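Local coordinates for protein alpha-galactosidase 1 (Saccharomyces cerevisiae, PDB 3LRK) that hydrolyses terminal, non-reducing alpha-D-galactose residues from alpha-galactosides such as galactose oligosaccharides, galactomannans and galactolipids, at residues L264-G269 with D274-H279; D73-G78 with F110-S115. The protein carries 1 engineered substitution. All blocks are in the same frame, centred on the assembly; numbering follows the deposited sequence.

Contact 1 (L264-G269 with D274-H279); sequences LEVGVG and DEEKAH. With NAG (2-acetamido-2-deoxy-beta-D-glucopyranose), chain B.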
ATOM      1  N   LEU A 264      13.714  23.049 -14.522  1.00 22.13           N
ATOM      2  CA  LEU A 264      12.787  24.169 -14.654  1.00 22.60           C
ATOM      3  C   LEU A 264      12.206  24.260 -16.058  1.00 23.06           C
ATOM      4  O   LEU A 264      12.924  24.104 -17.051  1.00 23.83           O
ATOM      5  CB  LEU A 264      13.499  25.488 -14.292  1.00 22.43           C
ATOM      6  CG  LEU A 264      13.892  25.597 -12.815  1.00 21.47           C
ATOM      7  CD1 LEU A 264      15.064  26.568 -12.568  1.00 21.01           C
ATOM      8  CD2 LEU A 264      12.666  25.944 -11.950  1.00 20.53           C
ATOM      9  N   GLU A 265      10.904  24.518 -16.127  1.00 23.55           N
ATOM     10  CA  GLU A 265      10.190  24.645 -17.382  1.00 24.30           C
ATOM     11  C   GLU A 265      10.039  26.119 -17.770  1.00 24.05           C
ATOM     12  O   GLU A 265       9.354  26.447 -18.740  1.00 23.67           O
ATOM     13  CB  GLU A 265       8.826  23.960 -17.291  1.00 24.79           C
ATOM     14  CG  GLU A 265       8.902  22.452 -17.039  1.00 26.14           C
ATOM     15  CD  GLU A 265       9.112  21.630 -18.304  1.00 29.43           C
ATOM     16  OE1 GLU A 265       9.443  22.184 -19.378  1.00 29.85           O
ATOM     17  OE2 GLU A 265       8.951  20.402 -18.224  1.00 31.60           O
ATOM     18  N   VAL A 266      10.686  26.993 -17.001  1.00 24.14           N
ATOM     19  CA  VAL A 266      10.754  28.412 -17.332  1.00 23.46           C
ATOM     20  C   VAL A 266      11.356  28.539 -18.736  1.00 23.30           C
ATOM     21  O   VAL A 266      12.410  27.973 -19.024  1.00 22.11           O
ATOM     22  CB  VAL A 266      11.587  29.209 -16.288  1.00 23.65           C
ATOM     23  CG1 VAL A 266      11.683  30.691 -16.670  1.00 23.79           C
ATOM     24  CG2 VAL A 266      10.984  29.068 -14.890  1.00 23.23           C
ATOM     25  N   GLY A 267      10.652  29.250 -19.611  1.00 23.59           N
ATOM     26  CA  GLY A 267      11.093  29.420 -20.994  1.00 24.53           C
ATOM     27  C   GLY A 267      10.813  28.219 -21.877  1.00 25.16           C
ATOM     28  O   GLY A 267      11.290  28.162 -23.013  1.00 25.27           O
ATOM     29  N   VAL A 268      10.059  27.251 -21.353  1.00 25.81           N
ATOM     30  CA  VAL A 268       9.655  26.075 -22.129  1.00 26.77           C
ATOM     31  C   VAL A 268       8.132  26.065 -22.275  1.00 27.45           C
ATOM     32  O   VAL A 268       7.401  26.324 -21.317  1.00 28.12           O
ATOM     33  CB  VAL A 268      10.125  24.732 -21.482  1.00 26.73           C
ATOM     34  CG1 VAL A 268       9.861  23.542 -22.420  1.00 26.08           C
ATOM     35  CG2 VAL A 268      11.599  24.781 -21.110  1.00 26.64           C
ATOM     36  N   GLY A 269       7.659  25.755 -23.475  1.00 28.27           N
ATOM     37  CA  GLY A 269       6.231  25.677 -23.733  1.00 29.13           C
ATOM     38  C   GLY A 269       5.524  26.995 -23.481  1.00 29.58           C
ATOM     39  O   GLY A 269       6.067  28.071 -23.769  1.00 29.91           O
ATOM     40  N   ASP A 274       3.176  34.648 -14.666  1.00 26.87           N
ATOM     41  CA  ASP A 274       2.863  34.299 -13.277  1.00 26.65           C
ATOM     42  C   ASP A 274       3.201  32.846 -12.950  1.00 25.92           C
ATOM     43  O   ASP A 274       3.763  32.571 -11.894  1.00 25.59           O
ATOM     44  CB  ASP A 274       1.399  34.588 -12.960  1.00 26.82           C
ATOM     45  CG  ASP A 274       1.123  36.065 -12.838  1.00 28.21           C
ATOM     46  OD1 ASP A 274       1.820  36.735 -12.043  1.00 28.61           O
ATOM     47  OD2 ASP A 274       0.211  36.546 -13.541  1.00 30.02           O
ATOM     48  N   GLU A 275       2.854  31.935 -13.863  1.00 25.12           N
ATOM     49  CA  GLU A 275       3.136  30.511 -13.706  1.00 24.96           C
ATOM     50  C   GLU A 275       4.637  30.236 -13.609  1.00 24.83           C
ATOM     51  O   GLU A 275       5.062  29.432 -12.782  1.00 25.02           O
ATOM     52  CB  GLU A 275       2.506  29.689 -14.844  1.00 24.98           C
ATOM     53  CG  GLU A 275       0.990  29.528 -14.718  1.00 24.38           C
ATOM     54  CD  GLU A 275       0.336  28.805 -15.897  1.00 24.57           C
ATOM     55  OE1 GLU A 275       0.890  28.802 -17.017  1.00 24.98           O
ATOM     56  OE2 GLU A 275      -0.761  28.248 -15.703  1.00 25.12           O
ATOM     57  N   GLU A 276       5.428  30.908 -14.448  1.00 24.33           N
ATOM     58  CA  GLU A 276       6.877  30.767 -14.424  1.00 24.14           C
ATOM     59  C   GLU A 276       7.498  31.338 -13.143  1.00 24.03           C
ATOM     60  O   GLU A 276       8.444  30.764 -12.614  1.00 23.77           O
ATOM     61  CB  GLU A 276       7.518  31.377 -15.678  1.00 24.03           C
ATOM     62  CG  GLU A 276       7.268  30.551 -16.946  1.00 24.64           C
ATOM     63  CD  GLU A 276       8.048  31.033 -18.164  1.00 25.36           C
ATOM     64  OE1 GLU A 276       8.844  31.990 -18.053  1.00 23.96           O
ATOM     65  OE2 GLU A 276       7.866  30.431 -19.241  1.00 24.74           O
ATOM     66  N   LYS A 277       6.947  32.443 -12.630  1.00 24.29           N
ATOM     67  CA  LYS A 277       7.435  33.045 -11.372  1.00 24.62           C
ATOM     68  C   LYS A 277       7.149  32.144 -10.168  1.00 24.48           C
ATOM     69  O   LYS A 277       8.007  31.969  -9.295  1.00 24.84           O
ATOM     70  CB  LYS A 277       6.795  34.418 -11.120  1.00 25.16           C
ATOM     71  CG  LYS A 277       7.255  35.536 -12.062  1.00 26.94           C
ATOM     72  CD  LYS A 277       7.081  36.914 -11.419  1.00 29.74           C
ATOM     73  CE  LYS A 277       5.618  37.294 -11.261  1.00 31.53           C
ATOM     74  NZ  LYS A 277       5.470  38.644 -10.659  1.00 32.53           N
ATOM     75  N   ALA A 278       5.932  31.603 -10.124  1.00 24.13           N
ATOM     76  CA  ALA A 278       5.510  30.655  -9.088  1.00 24.01           C
ATOM     77  C   ALA A 278       6.410  29.420  -9.092  1.00 23.78           C
ATOM     78  O   ALA A 278       6.893  28.995  -8.046  1.00 23.78           O
ATOM     79  CB  ALA A 278       4.058  30.256  -9.303  1.00 23.73           C
ATOM     80  N   HIS A 279       6.644  28.881 -10.289  1.00 23.67           N
ATOM     81  CA  HIS A 279       7.446  27.677 -10.504  1.00 23.24           C
ATOM     82  C   HIS A 279       8.914  27.884 -10.077  1.00 23.16           C
ATOM     83  O   HIS A 279       9.452  27.097  -9.290  1.00 23.30           O
ATOM     84  CB  HIS A 279       7.284  27.256 -11.975  1.00 22.89           C
ATOM     85  CG  HIS A 279       8.187  26.149 -12.431  1.00 22.65           C
ATOM     86  ND1 HIS A 279       8.467  25.033 -11.670  1.00 21.09           N
ATOM     87  CD2 HIS A 279       8.820  25.964 -13.618  1.00 22.33           C
ATOM     88  CE1 HIS A 279       9.270  24.232 -12.348  1.00 22.48           C
ATOM     89  NE2 HIS A 279       9.493  24.769 -13.537  1.00 22.40           N
TER
HETATM   90  C1  NAG B   1       4.547  28.772 -26.776  1.00 44.69           C
HETATM   91  C2  NAG B   1       5.915  28.522 -27.445  1.00 48.43           C
HETATM   92  C3  NAG B   1       6.366  29.577 -28.488  1.00 49.06           C
HETATM   93  C4  NAG B   1       5.190  30.262 -29.202  1.00 48.84           C
HETATM   94  C5  NAG B   1       4.090  30.565 -28.198  1.00 48.43           C
HETATM   95  C6  NAG B   1       2.905  31.319 -28.792  1.00 49.36           C
HETATM   96  C7  NAG B   1       8.116  27.850 -26.593  1.00 50.44           C
HETATM   97  C8  NAG B   1       9.212  28.352 -25.702  1.00 50.78           C
HETATM   98  N2  NAG B   1       6.914  28.391 -26.398  1.00 49.82           N
HETATM   99  O3  NAG B   1       7.240  28.974 -29.442  1.00 50.52           O
HETATM  100  O4  NAG B   1       5.607  31.458 -29.824  1.00 48.57           O
HETATM  101  O5  NAG B   1       3.659  29.311 -27.725  1.00 48.25           O
HETATM  102  O6  NAG B   1       2.039  31.684 -27.744  1.00 50.09           O
HETATM  103  O7  NAG B   1       8.344  26.992 -27.450  1.00 50.96           O
HETATM  104  O   HOH W   1       6.853  28.806 -20.836  1.00 26.20           O

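Contact 2 (D73-G78 with F110-S115); sequences DCWSSG and FGMYSS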
ATOM      1  N   ASP A  73      20.840  12.110 -22.305  1.00 21.28           N
ATOM      2  CA  ASP A  73      20.840  10.792 -22.962  1.00 21.64           C
ATOM      3  C   ASP A  73      21.347  10.861 -24.418  1.00 22.61           C
ATOM      4  O   ASP A  73      21.598  11.949 -24.939  1.00 22.84           O
ATOM      5  CB  ASP A  73      19.400  10.246 -22.926  1.00 21.04           C
ATOM      6  CG  ASP A  73      19.309   8.708 -22.927  1.00 21.18           C
ATOM      7  OD1 ASP A  73      20.267   7.985 -23.295  1.00 18.91           O
ATOM      8  OD2 ASP A  73      18.230   8.217 -22.536  1.00 19.36           O
ATOM      9  N   CYS A  74      21.493   9.693 -25.056  1.00 23.33           N
ATOM     10  CA  CYS A  74      21.752   9.557 -26.512  1.00 24.27           C
ATOM     11  C   CYS A  74      23.129  10.013 -26.998  1.00 24.14           C
ATOM     12  O   CYS A  74      23.286  10.452 -28.153  1.00 24.59           O
ATOM     13  CB  CYS A  74      20.669  10.264 -27.341  1.00 24.60           C
ATOM     14  SG  CYS A  74      19.052  10.348 -26.571  1.00 27.44           S
ATOM     15  N   TRP A  75      24.134   9.889 -26.139  1.00 23.21           N
ATOM     16  CA  TRP A  75      25.451  10.444 -26.443  1.00 22.16           C
ATOM     17  C   TRP A  75      26.425   9.353 -26.910  1.00 22.32           C
ATOM     18  O   TRP A  75      27.410   9.647 -27.596  1.00 22.30           O
ATOM     19  CB  TRP A  75      25.996  11.212 -25.219  1.00 20.86           C
ATOM     20  CG  TRP A  75      26.212  10.335 -24.023  1.00 20.24           C
ATOM     21  CD1 TRP A  75      25.350  10.144 -22.970  1.00 19.02           C
ATOM     22  CD2 TRP A  75      27.349   9.497 -23.762  1.00 19.79           C
ATOM     23  NE1 TRP A  75      25.889   9.250 -22.070  1.00 17.63           N
ATOM     24  CE2 TRP A  75      27.108   8.832 -22.529  1.00 18.07           C
ATOM     25  CE3 TRP A  75      28.553   9.248 -24.439  1.00 18.47           C
ATOM     26  CZ2 TRP A  75      28.023   7.937 -21.968  1.00 18.01           C
ATOM     27  CZ3 TRP A  75      29.460   8.352 -23.882  1.00 19.14           C
ATOM     28  CH2 TRP A  75      29.189   7.712 -22.645  1.00 19.12           C
ATOM     29  N   SER A  76      26.141   8.102 -26.530  1.00 21.54           N
ATOM     30  CA  SER A  76      27.018   6.962 -26.811  1.00 21.54           C
ATOM     31  C   SER A  76      26.604   6.198 -28.074  1.00 21.95           C
ATOM     32  O   SER A  76      25.491   6.356 -28.580  1.00 22.06           O
ATOM     33  CB  SER A  76      27.026   5.988 -25.625  1.00 21.47           C
ATOM     34  OG  SER A  76      25.707   5.568 -25.307  1.00 20.58           O
ATOM     35  N   SER A  77      27.509   5.368 -28.573  1.00 22.54           N
ATOM     36  CA  SER A  77      27.213   4.529 -29.741  1.00 23.23           C
ATOM     37  C   SER A  77      27.284   3.027 -29.433  1.00 23.54           C
ATOM     38  O   SER A  77      26.924   2.196 -30.273  1.00 23.91           O
ATOM     39  CB  SER A  77      28.144   4.896 -30.901  1.00 22.87           C
ATOM     40  OG  SER A  77      29.499   4.663 -30.557  1.00 23.10           O
ATOM     41  N   GLY A  78      27.713   2.686 -28.224  1.00 23.83           N
ATOM     42  CA  GLY A  78      27.908   1.286 -27.824  1.00 24.06           C
ATOM     43  C   GLY A  78      29.059   1.122 -26.847  1.00 24.15           C
ATOM     44  O   GLY A  78      29.414   2.069 -26.123  1.00 24.10           O
ATOM     45  N   PHE A 110      31.196  20.005 -16.029  1.00 19.88           N
ATOM     46  CA  PHE A 110      30.641  19.125 -17.068  1.00 19.73           C
ATOM     47  C   PHE A 110      29.859  17.967 -16.435  1.00 19.62           C
ATOM     48  O   PHE A 110      30.394  17.228 -15.607  1.00 19.42           O
ATOM     49  CB  PHE A 110      31.783  18.597 -17.948  1.00 20.04           C
ATOM     50  CG  PHE A 110      31.340  17.702 -19.097  1.00 20.46           C
ATOM     51  CD1 PHE A 110      30.142  17.930 -19.777  1.00 20.90           C
ATOM     52  CD2 PHE A 110      32.156  16.658 -19.517  1.00 19.39           C
ATOM     53  CE1 PHE A 110      29.748  17.116 -20.842  1.00 20.11           C
ATOM     54  CE2 PHE A 110      31.772  15.835 -20.593  1.00 22.29           C
ATOM     55  CZ  PHE A 110      30.565  16.075 -21.249  1.00 21.02           C
ATOM     56  N   GLY A 111      28.591  17.846 -16.820  1.00 19.29           N
ATOM     57  CA  GLY A 111      27.742  16.740 -16.389  1.00 19.48           C
ATOM     58  C   GLY A 111      27.466  15.770 -17.526  1.00 19.32           C
ATOM     59  O   GLY A 111      27.353  16.169 -18.694  1.00 19.39           O
ATOM     60  N   MET A 112      27.384  14.488 -17.181  1.00 18.86           N
ATOM     61  CA  MET A 112      27.026  13.432 -18.134  1.00 18.79           C
ATOM     62  C   MET A 112      25.903  12.562 -17.570  1.00 18.71           C
ATOM     63  O   MET A 112      25.442  12.785 -16.452  1.00 18.79           O
ATOM     64  CB  MET A 112      28.254  12.603 -18.541  1.00 18.20           C
ATOM     65  CG  MET A 112      29.064  13.284 -19.654  1.00 18.60           C
ATOM     66  SD  MET A 112      30.296  12.270 -20.473  1.00 19.45           S
ATOM     67  CE  MET A 112      29.255  11.265 -21.523  1.00 17.38           C
ATOM     68  N   TYR A 113      25.462  11.586 -18.357  1.00 19.22           N
ATOM     69  CA  TYR A 113      24.253  10.833 -18.050  1.00 19.53           C
ATOM     70  C   TYR A 113      24.430   9.324 -18.277  1.00 19.49           C
ATOM     71  O   TYR A 113      25.070   8.886 -19.238  1.00 19.56           O
ATOM     72  CB  TYR A 113      23.086  11.390 -18.884  1.00 19.70           C
ATOM     73  CG  TYR A 113      21.846  10.516 -18.926  1.00 20.64           C
ATOM     74  CD1 TYR A 113      21.757   9.450 -19.825  1.00 20.56           C
ATOM     75  CD2 TYR A 113      20.749  10.773 -18.090  1.00 20.86           C
ATOM     76  CE1 TYR A 113      20.634   8.637 -19.867  1.00 21.32           C
ATOM     77  CE2 TYR A 113      19.610   9.965 -18.136  1.00 20.14           C
ATOM     78  CZ  TYR A 113      19.563   8.900 -19.028  1.00 21.38           C
ATOM     79  OH  TYR A 113      18.448   8.076 -19.094  1.00 21.53           O
ATOM     80  N   SER A 114      23.868   8.538 -17.364  1.00 19.03           N
ATOM     81  CA  SER A 114      23.635   7.130 -17.614  1.00 19.01           C
ATOM     82  C   SER A 114      22.361   6.679 -16.905  1.00 18.75           C
ATOM     83  O   SER A 114      21.595   7.505 -16.397  1.00 18.60           O
ATOM     84  CB  SER A 114      24.845   6.286 -17.189  1.00 18.67           C
ATOM     85  OG  SER A 114      24.776   5.022 -17.820  1.00 20.34           O
ATOM     86  N   SER A 115      22.118   5.371 -16.913  1.00 18.61           N
ATOM     87  CA  SER A 115      20.975   4.792 -16.207  1.00 18.14           C
ATOM     88  C   SER A 115      21.441   3.598 -15.407  1.00 17.47           C
ATOM     89  O   SER A 115      22.298   2.842 -15.865  1.00 17.38           O
ATOM     90  CB  SER A 115      19.883   4.356 -17.199  1.00 18.33           C
ATOM     91  OG  SER A 115      18.721   3.888 -16.530  1.00 18.54           O
TER

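Contact 1 (L264-G269 with D274-H279)
The loop 264-269 and the helix segment 274-279 run closest at Val-266 and Glu-276, whose CA atoms lie 5.4 Å apart, and both belong to a TIM barrel: the loop follows strand 258-260, and helix 273-285 comes next. A type II beta turn from Glu-265 to Val-268, with Gly-267 at its third position at positive phi, presents two backbone N-H groups to the helix. Glu-265 N gives its hydrogen to His-279 NE2 at 3.0 Å, almost dead straight (176°) and in the plane of the imidazole. Because NE2 accepts here, a neutral ring with its hydrogen on ND1 is likely. CG of His-279 stands opposite its own backbone N (chi1 172°), which swings the ring out to the loop; there Leu-264 CD2 lies over one face in a CH-pi contact, 4.0 Å from the ring centroid. One helical turn earlier, Glu-276 reaches out with an extended chain and takes the hydrogen of Gly-267 N on OE2 at 3.0 Å, well above the carboxylate plane. The same OE2 pairs with Lys-300 in a salt bridge, while OE1 is bound by Ser-303 and touches Val-266 CG1. With an alanine at Glu-276, Gly-267 N would probably lose its acceptor and Lys-300 its salt-bridge partner here, and the turn one of its two hydrogen-bonded ties to the helix. Beyond the turn the loop meets the N-linked sugar of Asn-270, where NAG N2 donates to Gly-269 O at 2.8 Å.

Contact 2 (D73-G78 with F110-S115)
Asp-73, in the loop that follows strand 68-70, meets the ring of Tyr-113 on strand 110-115, with their CA atoms 6.0 Å apart. Its backbone N lies over one face, toward the rim, while its carboxylate carbon CG comes within 3.3 Å of Tyr-113 CE1; carboxylate and ring planes are turned 37° from each other. The carboxylate is gripped from several sides: OD1 accepts from Cys-74 N at 2.7 Å and is also bonded to Thr-120, and OD2 is bonded to Ala-122 N and to a glycerol, probably from the crystallisation liquor. The phenol OH of Tyr-113 is bonded to Asp-149, the nucleophile. Cys-74 turns away from the strand and closes a disulfide with Cys-42. Trp-75 then swings back, its CG standing between backbone N and carbonyl carbon (chi1 63°), which turns the NE1 edge of the indole to the strand. NE1 donates to the main-chain Tyr-113 O at 3.0 Å, the oxygen lying near the indole plane. Met-112, bent at its last torsion, sets its methyl CE 3.3 Å from the centroid of the six-membered ring, almost on the ring normal, in a CH-pi contact; SD stands above the same face at 5.0 Å, a more distant Met-aromatic contact. Ser-76 CB lies 3.7 Å above the opposite face of the Trp-75 ring, and from here the chain enters strand 76-79, which pairs with strand 85-87. The Asp-73/Tyr-113 end lies at the C-terminal ends of neighbouring parallel strands 68-70 and 109-115, where a TIM-barrel glycosidase of family GH27 places its active site: Asp-73 binds substrate, and Tyr-113 touches it with its ring while its OH reaches the nucleophile.

Along the chain contact 2 closes before contact 1 opens, and both lie in the TIM-barrel part of the protein. Their centres are 27 Å apart and their nearest atoms about 15 Å, so they do not touch. Contact 2 joins strand 109-115, third in the parallel sheet, to the loop following strand 68-70, its neighbour; contact 1 joins the loop after strand 258-260, seventh in order, to helix 273-285. The two thus sit in separate sectors of the barrel: contact 2 contributes substrate-binding Asp-73 to the catalytic centre, and contact 1 comes near it through Glu-265, whose side chain is about 7 Å from that of Asp-209, the proton donor.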